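Long-range contacts in rhamnosidase B (Bacillus sp., PDB 2OKX), which catalyses the hydrolytic release of terminal alpha-L-rhamnose from alpha-L-rhamnosides, as a glycoside hydrolase of family 78: residues V258-P263 against F316-E321; K215-A220 against N401-L406. One frame throughout, in Å; residues are numbered along the deposited sequence.

From the N terminus the chain first lays down K215-A220, where strand 207-215 gives way to strand 219-223. V258-P263 follows, and F316-E321 returns to it as interaction 1, closing a loop of 52 residues. N401-L406 then comes back to K215-A220 as interaction 2, closing a far longer loop of 180 residues that contains the first whole. The two contacts adjoin, because strand 219-223 is the next neighbour of strand 314-320: I318 N lies 2.9 Å from Y219 O, a probable hydrogen bond, and K218 NZ forms a salt bridge with D319 OD2. Interaction 1 builds this sheet from within; interaction 2 lies where its strand 219-223 adjoins the sheet of strands 207-215 and 406-410.

Interaction 1. Residues V258-P263 against F316-E321; sequences VTLGFP and FAIDSE
V258 and I318 meet through methyl groups, CG1 of V258 lying only 3.5 Å from CG2 of I318, tighter than usual packing. In V258 CG1 stands opposite the backbone N across the CA-CB bond (chi1 -178°), which turns this branch to the isoleucine, while V258 CG2 faces S320 OG. Beside them L260 runs alongside I318, L260 CD2 at 3.9 Å from I318 CG1, so branched aliphatic residues fill this buried face. Were V258 cut back to an alanine, I318 CG2 would probably lose its methyl partner and a gap would open beside S320. Further along, the rings of F262 and F316 lie at 22° to each other but slid apart, their centroids 5.5 Å from one another.

Four backbone hydrogen bonds join the antiparallel strands, two in each of the pairs T259 with D319 and G261 with A317; T259 N to D319 O is 2.8 Å and nearly straight (168°). G261 suits its place because W403 CZ3 lies 3.6 Å from its CA, leaving little room for a side chain. At the polar edge a water donates to D319 O and is hydrogen-bonded to T259 OG1.

These are inner strands of a five-stranded antiparallel sheet, with strand 288-294 flanking one and strand 219-223 the other. V258 and I318 pack on strands 240-252 and 324-327 of the opposing sheet, as in a beta-sandwich.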
loop_
_atom_site.group_PDB
_atom_site.type_symbol
_atom_site.label_atom_id
_atom_site.label_comp_id
_atom_site.label_asym_id
_atom_site.label_seq_id
_atom_site.Cartn_x
_atom_site.Cartn_y
_atom_site.Cartn_z
ATOM N N VAL A 258 7.305 37.787 3.005
ATOM C CA VAL A 258 7.622 36.487 2.430
ATOM C C VAL A 258 6.888 35.423 3.234
ATOM O O VAL A 258 6.808 35.506 4.459
ATOM C CB VAL A 258 9.139 36.202 2.484
ATOM C CG1 VAL A 258 9.445 34.861 1.835
ATOM C CG2 VAL A 258 9.902 37.313 1.782
ATOM N N THR A 259 6.338 34.432 2.546
ATOM C CA THR A 259 5.618 33.372 3.231
ATOM C C THR A 259 6.344 32.046 3.080
ATOM O O THR A 259 6.633 31.608 1.965
ATOM C CB THR A 259 4.183 33.215 2.680
ATOM O OG1 THR A 259 3.478 34.456 2.808
ATOM C CG2 THR A 259 3.429 32.137 3.458
ATOM N N LEU A 260 6.658 31.418 4.208
ATOM C CA LEU A 260 7.324 30.123 4.187
ATOM C C LEU A 260 6.211 29.101 4.326
ATOM O O LEU A 260 5.378 29.209 5.226
ATOM C CB LEU A 260 8.296 29.980 5.360
ATOM C CG LEU A 260 9.407 31.024 5.495
ATOM C CD1 LEU A 260 10.280 30.664 6.694
ATOM C CD2 LEU A 260 10.244 31.075 4.217
ATOM N N GLY A 261 6.191 28.123 3.427
ATOM C CA GLY A 261 5.162 27.102 3.473
ATOM C C GLY A 261 5.718 25.716 3.718
ATOM O O GLY A 261 6.765 25.346 3.188
ATOM N N PHE A 262 5.007 24.946 4.532
ATOM C CA PHE A 262 5.409 23.587 4.853
ATOM C C PHE A 262 4.207 22.675 4.632
ATOM O O PHE A 262 3.428 22.414 5.551
ATOM C CB PHE A 262 5.893 23.523 6.302
ATOM C CG PHE A 262 7.163 24.293 6.539
ATOM C CD1 PHE A 262 8.399 23.721 6.257
ATOM C CD2 PHE A 262 7.120 25.608 6.988
ATOM C CE1 PHE A 262 9.583 24.451 6.418
ATOM C CE2 PHE A 262 8.294 26.350 7.151
ATOM C CZ PHE A 262 9.526 25.768 6.865
ATOM N N PRO A 263 4.040 22.189 3.391
ATOM C CA PRO A 263 2.940 21.305 2.999
ATOM C C PRO A 263 2.734 20.149 3.967
ATOM O O PRO A 263 1.600 19.750 4.237
ATOM C CB PRO A 263 3.367 20.821 1.617
ATOM C CG PRO A 263 4.120 21.995 1.082
ATOM C CD PRO A 263 4.970 22.388 2.265
ATOM N N PHE A 316 9.116 21.909 1.177
ATOM C CA PHE A 316 9.481 23.276 1.540
ATOM C C PHE A 316 9.053 24.209 0.408
ATOM O O PHE A 316 9.363 23.956 -0.756
ATOM C CB PHE A 316 10.999 23.367 1.720
ATOM C CG PHE A 316 11.479 24.706 2.209
ATOM C CD1 PHE A 316 12.741 25.174 1.855
ATOM C CD2 PHE A 316 10.688 25.483 3.049
ATOM C CE1 PHE A 316 13.209 26.398 2.336
ATOM C CE2 PHE A 316 11.147 26.706 3.534
ATOM C CZ PHE A 316 12.411 27.162 3.176
ATOM N N ALA A 317 8.341 25.280 0.739
ATOM C CA ALA A 317 7.895 26.222 -0.280
ATOM C C ALA A 317 8.017 27.657 0.205
ATOM O O ALA A 317 8.000 27.921 1.404
ATOM C CB ALA A 317 6.447 25.932 -0.679
ATOM N N ILE A 318 8.135 28.581 -0.742
ATOM C CA ILE A 318 8.249 29.995 -0.420
ATOM C C ILE A 318 7.530 30.816 -1.481
ATOM O O ILE A 318 7.600 30.503 -2.669
ATOM C CB ILE A 318 9.724 30.454 -0.391
ATOM C CG1 ILE A 318 10.528 29.599 0.592
ATOM C CG2 ILE A 318 9.794 31.920 0.015
ATOM C CD1 ILE A 318 12.017 29.917 0.603
ATOM N N ASP A 319 6.835 31.860 -1.051
ATOM C CA ASP A 319 6.137 32.731 -1.987
ATOM C C ASP A 319 6.149 34.162 -1.466
ATOM O O ASP A 319 6.191 34.392 -0.258
ATOM C CB ASP A 319 4.696 32.264 -2.198
ATOM C CG ASP A 319 4.018 32.978 -3.351
ATOM O OD1 ASP A 319 3.269 33.946 -3.101
ATOM O OD2 ASP A 319 4.245 32.575 -4.511
ATOM N N SER A 320 6.118 35.120 -2.386
ATOM C CA SER A 320 6.133 36.532 -2.022
ATOM C C SER A 320 5.790 37.416 -3.214
ATOM O O SER A 320 5.990 37.028 -4.364
ATOM C CB SER A 320 7.514 36.926 -1.496
ATOM O OG SER A 320 7.562 38.310 -1.193
ATOM N N GLU A 321 5.265 38.604 -2.932
ATOM C CA GLU A 321 4.929 39.548 -3.987
ATOM C C GLU A 321 6.209 40.278 -4.386
ATOM O O GLU A 321 6.234 41.034 -5.358
ATOM C CB GLU A 321 3.877 40.546 -3.499
ATOM C CG GLU A 321 2.522 39.920 -3.190
ATOM C CD GLU A 321 1.484 40.944 -2.750
ATOM O OE1 GLU A 321 0.321 40.550 -2.513
ATOM O OE2 GLU A 321 1.829 42.141 -2.638
HETATM O O HOH W 1 4.116 36.186 0.686
#

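Interaction 2. Residues K215-A220 against N401-L406; sequences KAPKYA and NVWRTL
W403 and P217 are brought together by a first torsion that swings the indole opposite its own backbone N (chi1 179°), turning one ring face to P217, whose ring crosses it obliquely. P217 CG sits 3.4 Å above that plane, displaced toward the rim, and its nearest ring atom is W403 CE3 at 3.6 Å. The compact, rigid pyrrolidine ring of P217 puts CG and CB over the indole face, an apolar contact that needs no polar partner. With OG1 between its backbone N and carbonyl carbon (chi1 53°), T405 sends its branches apart: CG2 over the indole face that P217 also meets, OG1 to within 3.4 Å of K215 CB and on to a water.

W403 is where the chain leaves helix 397-402, and within three residues it enters strand 406-410, which runs antiparallel to strand 207-215. K215 and L406 form a hydrogen-bonded pair at the end of this ladder, with K215 N donating to L406 O at 3.1 Å (149°). T405 N reaches K215 O at 2.9 Å, but the bond is bent and weak. Past this point P217, which has no N-H to offer, stands between strands 207-215 and 219-223.

The side chains of the K215 and L406 pair lie on one face of the sheet, where the extended lysine crosses the leucine, K215 CG lying 3.9 Å from L406 CD2; the K215 ammonium goes on to a salt bridge with D434. The long aliphatic stem thus covers the leucine and still delivers its charge. A water bridges the two segments, accepting from T405 OG1 at 2.7 Å and donating to A216 O at 2.8 Å, with a weak further bond from K218 NZ. Beyond the two segments, R404 pairs with E438, and the indole meets Y289 edge-to-face while touching A317 and D319 of strand 314-320.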
loop_
_atom_site.group_PDB
_atom_site.type_symbol
_atom_site.label_atom_id
_atom_site.label_comp_id
_atom_site.label_asym_id
_atom_site.label_seq_id
_atom_site.Cartn_x
_atom_site.Cartn_y
_atom_site.Cartn_z
ATOM N N LYS A 215 -2.456 28.922 -9.179
ATOM C CA LYS A 215 -1.036 29.252 -9.182
ATOM C C LYS A 215 -0.336 28.517 -8.049
ATOM O O LYS A 215 -0.851 28.458 -6.934
ATOM C CB LYS A 215 -0.816 30.753 -8.990
ATOM C CG LYS A 215 -1.240 31.622 -10.158
ATOM C CD LYS A 215 -0.968 33.088 -9.840
ATOM C CE LYS A 215 -1.324 33.988 -11.014
ATOM N NZ LYS A 215 -1.176 35.430 -10.668
ATOM N N ALA A 216 0.832 27.959 -8.350
ATOM C CA ALA A 216 1.642 27.253 -7.366
ATOM C C ALA A 216 2.571 28.290 -6.744
ATOM O O ALA A 216 2.705 29.401 -7.262
ATOM C CB ALA A 216 2.464 26.170 -8.044
ATOM N N PRO A 217 3.221 27.948 -5.623
ATOM C CA PRO A 217 4.134 28.902 -4.979
ATOM C C PRO A 217 5.328 29.180 -5.892
ATOM O O PRO A 217 5.719 28.318 -6.681
ATOM C CB PRO A 217 4.558 28.171 -3.705
ATOM C CG PRO A 217 3.408 27.217 -3.438
ATOM C CD PRO A 217 3.094 26.718 -4.823
ATOM N N LYS A 218 5.909 30.372 -5.779
ATOM C CA LYS A 218 7.065 30.737 -6.598
ATOM C C LYS A 218 8.137 29.659 -6.467
ATOM O O LYS A 218 8.783 29.280 -7.445
ATOM C CB LYS A 218 7.655 32.076 -6.133
ATOM C CG LYS A 218 6.675 33.248 -6.040
ATOM C CD LYS A 218 6.167 33.693 -7.405
ATOM C CE LYS A 218 5.465 35.044 -7.318
ATOM N NZ LYS A 218 4.317 35.045 -6.361
ATOM N N TYR A 219 8.314 29.168 -5.243
ATOM C CA TYR A 219 9.307 28.142 -4.943
ATOM C C TYR A 219 8.647 26.964 -4.217
ATOM O O TYR A 219 7.962 27.157 -3.221
ATOM C CB TYR A 219 10.414 28.747 -4.059
ATOM C CG TYR A 219 11.453 27.758 -3.576
ATOM C CD1 TYR A 219 12.405 27.229 -4.449
ATOM C CD2 TYR A 219 11.461 27.321 -2.252
ATOM C CE1 TYR A 219 13.333 26.287 -4.016
ATOM C CE2 TYR A 219 12.384 26.380 -1.810
ATOM C CZ TYR A 219 13.313 25.866 -2.697
ATOM O OH TYR A 219 14.207 24.916 -2.274
ATOM N N ALA A 220 8.844 25.753 -4.732
ATOM C CA ALA A 220 8.293 24.545 -4.110
ATOM C C ALA A 220 9.277 23.416 -4.373
ATOM O O ALA A 220 9.583 23.106 -5.522
ATOM C CB ALA A 220 6.926 24.207 -4.704
ATOM N N ASN A 401 0.190 21.602 -5.143
ATOM C CA ASN A 401 -1.242 21.345 -5.011
ATOM C C ASN A 401 -1.733 21.615 -3.593
ATOM O O ASN A 401 -2.846 22.106 -3.399
ATOM C CB ASN A 401 -1.567 19.900 -5.413
ATOM C CG ASN A 401 -1.997 19.792 -6.858
ATOM O OD1 ASN A 401 -3.115 20.172 -7.213
ATOM N ND2 ASN A 401 -1.109 19.288 -7.708
ATOM N N VAL A 402 -0.903 21.295 -2.603
ATOM C CA VAL A 402 -1.265 21.527 -1.212
ATOM C C VAL A 402 -1.333 23.023 -0.941
ATOM O O VAL A 402 -2.225 23.495 -0.242
ATOM C CB VAL A 402 -0.246 20.878 -0.257
ATOM C CG1 VAL A 402 -0.536 21.289 1.185
ATOM C CG2 VAL A 402 -0.321 19.367 -0.398
ATOM N N TRP A 403 -0.384 23.775 -1.484
ATOM C CA TRP A 403 -0.406 25.218 -1.302
ATOM C C TRP A 403 -0.516 25.896 -2.650
ATOM O O TRP A 403 0.439 25.919 -3.428
ATOM C CB TRP A 403 0.851 25.715 -0.575
ATOM C CG TRP A 403 0.885 27.222 -0.374
ATOM C CD1 TRP A 403 -0.178 28.083 -0.393
ATOM C CD2 TRP A 403 2.039 28.019 -0.073
ATOM N NE1 TRP A 403 0.243 29.365 -0.120
ATOM C CE2 TRP A 403 1.599 29.354 0.082
ATOM C CE3 TRP A 403 3.401 27.734 0.084
ATOM C CZ2 TRP A 403 2.474 30.405 0.387
ATOM C CZ3 TRP A 403 4.275 28.782 0.391
ATOM C CH2 TRP A 403 3.804 30.099 0.537
ATOM N N ARG A 404 -1.703 26.419 -2.924
ATOM C CA ARG A 404 -1.977 27.134 -4.159
ATOM C C ARG A 404 -2.173 28.581 -3.724
ATOM O O ARG A 404 -3.068 28.881 -2.938
ATOM C CB ARG A 404 -3.255 26.600 -4.828
ATOM C CG ARG A 404 -3.151 25.159 -5.323
ATOM C CD ARG A 404 -4.490 24.637 -5.840
ATOM N NE ARG A 404 -5.524 24.687 -4.807
ATOM C CZ ARG A 404 -6.812 24.443 -5.019
ATOM N NH1 ARG A 404 -7.244 24.123 -6.232
ATOM N NH2 ARG A 404 -7.678 24.547 -4.023
ATOM N N THR A 405 -1.314 29.469 -4.220
ATOM C CA THR A 405 -1.395 30.883 -3.881
ATOM C C THR A 405 -2.639 31.510 -4.505
ATOM O O THR A 405 -3.073 32.595 -4.115
ATOM C CB THR A 405 -0.131 31.618 -4.350
ATOM O OG1 THR A 405 0.098 31.343 -5.739
ATOM C CG2 THR A 405 1.074 31.139 -3.551
ATOM N N LEU A 406 -3.208 30.808 -5.478
ATOM C CA LEU A 406 -4.421 31.241 -6.152
ATOM C C LEU A 406 -5.223 29.997 -6.520
ATOM O O LEU A 406 -4.673 29.045 -7.062
ATOM C CB LEU A 406 -4.096 32.020 -7.431
ATOM C CG LEU A 406 -5.317 32.272 -8.323
ATOM C CD1 LEU A 406 -6.244 33.265 -7.639
ATOM C CD2 LEU A 406 -4.879 32.793 -9.683
HETATM O O HOH W 2 2.537 32.111 -6.496
#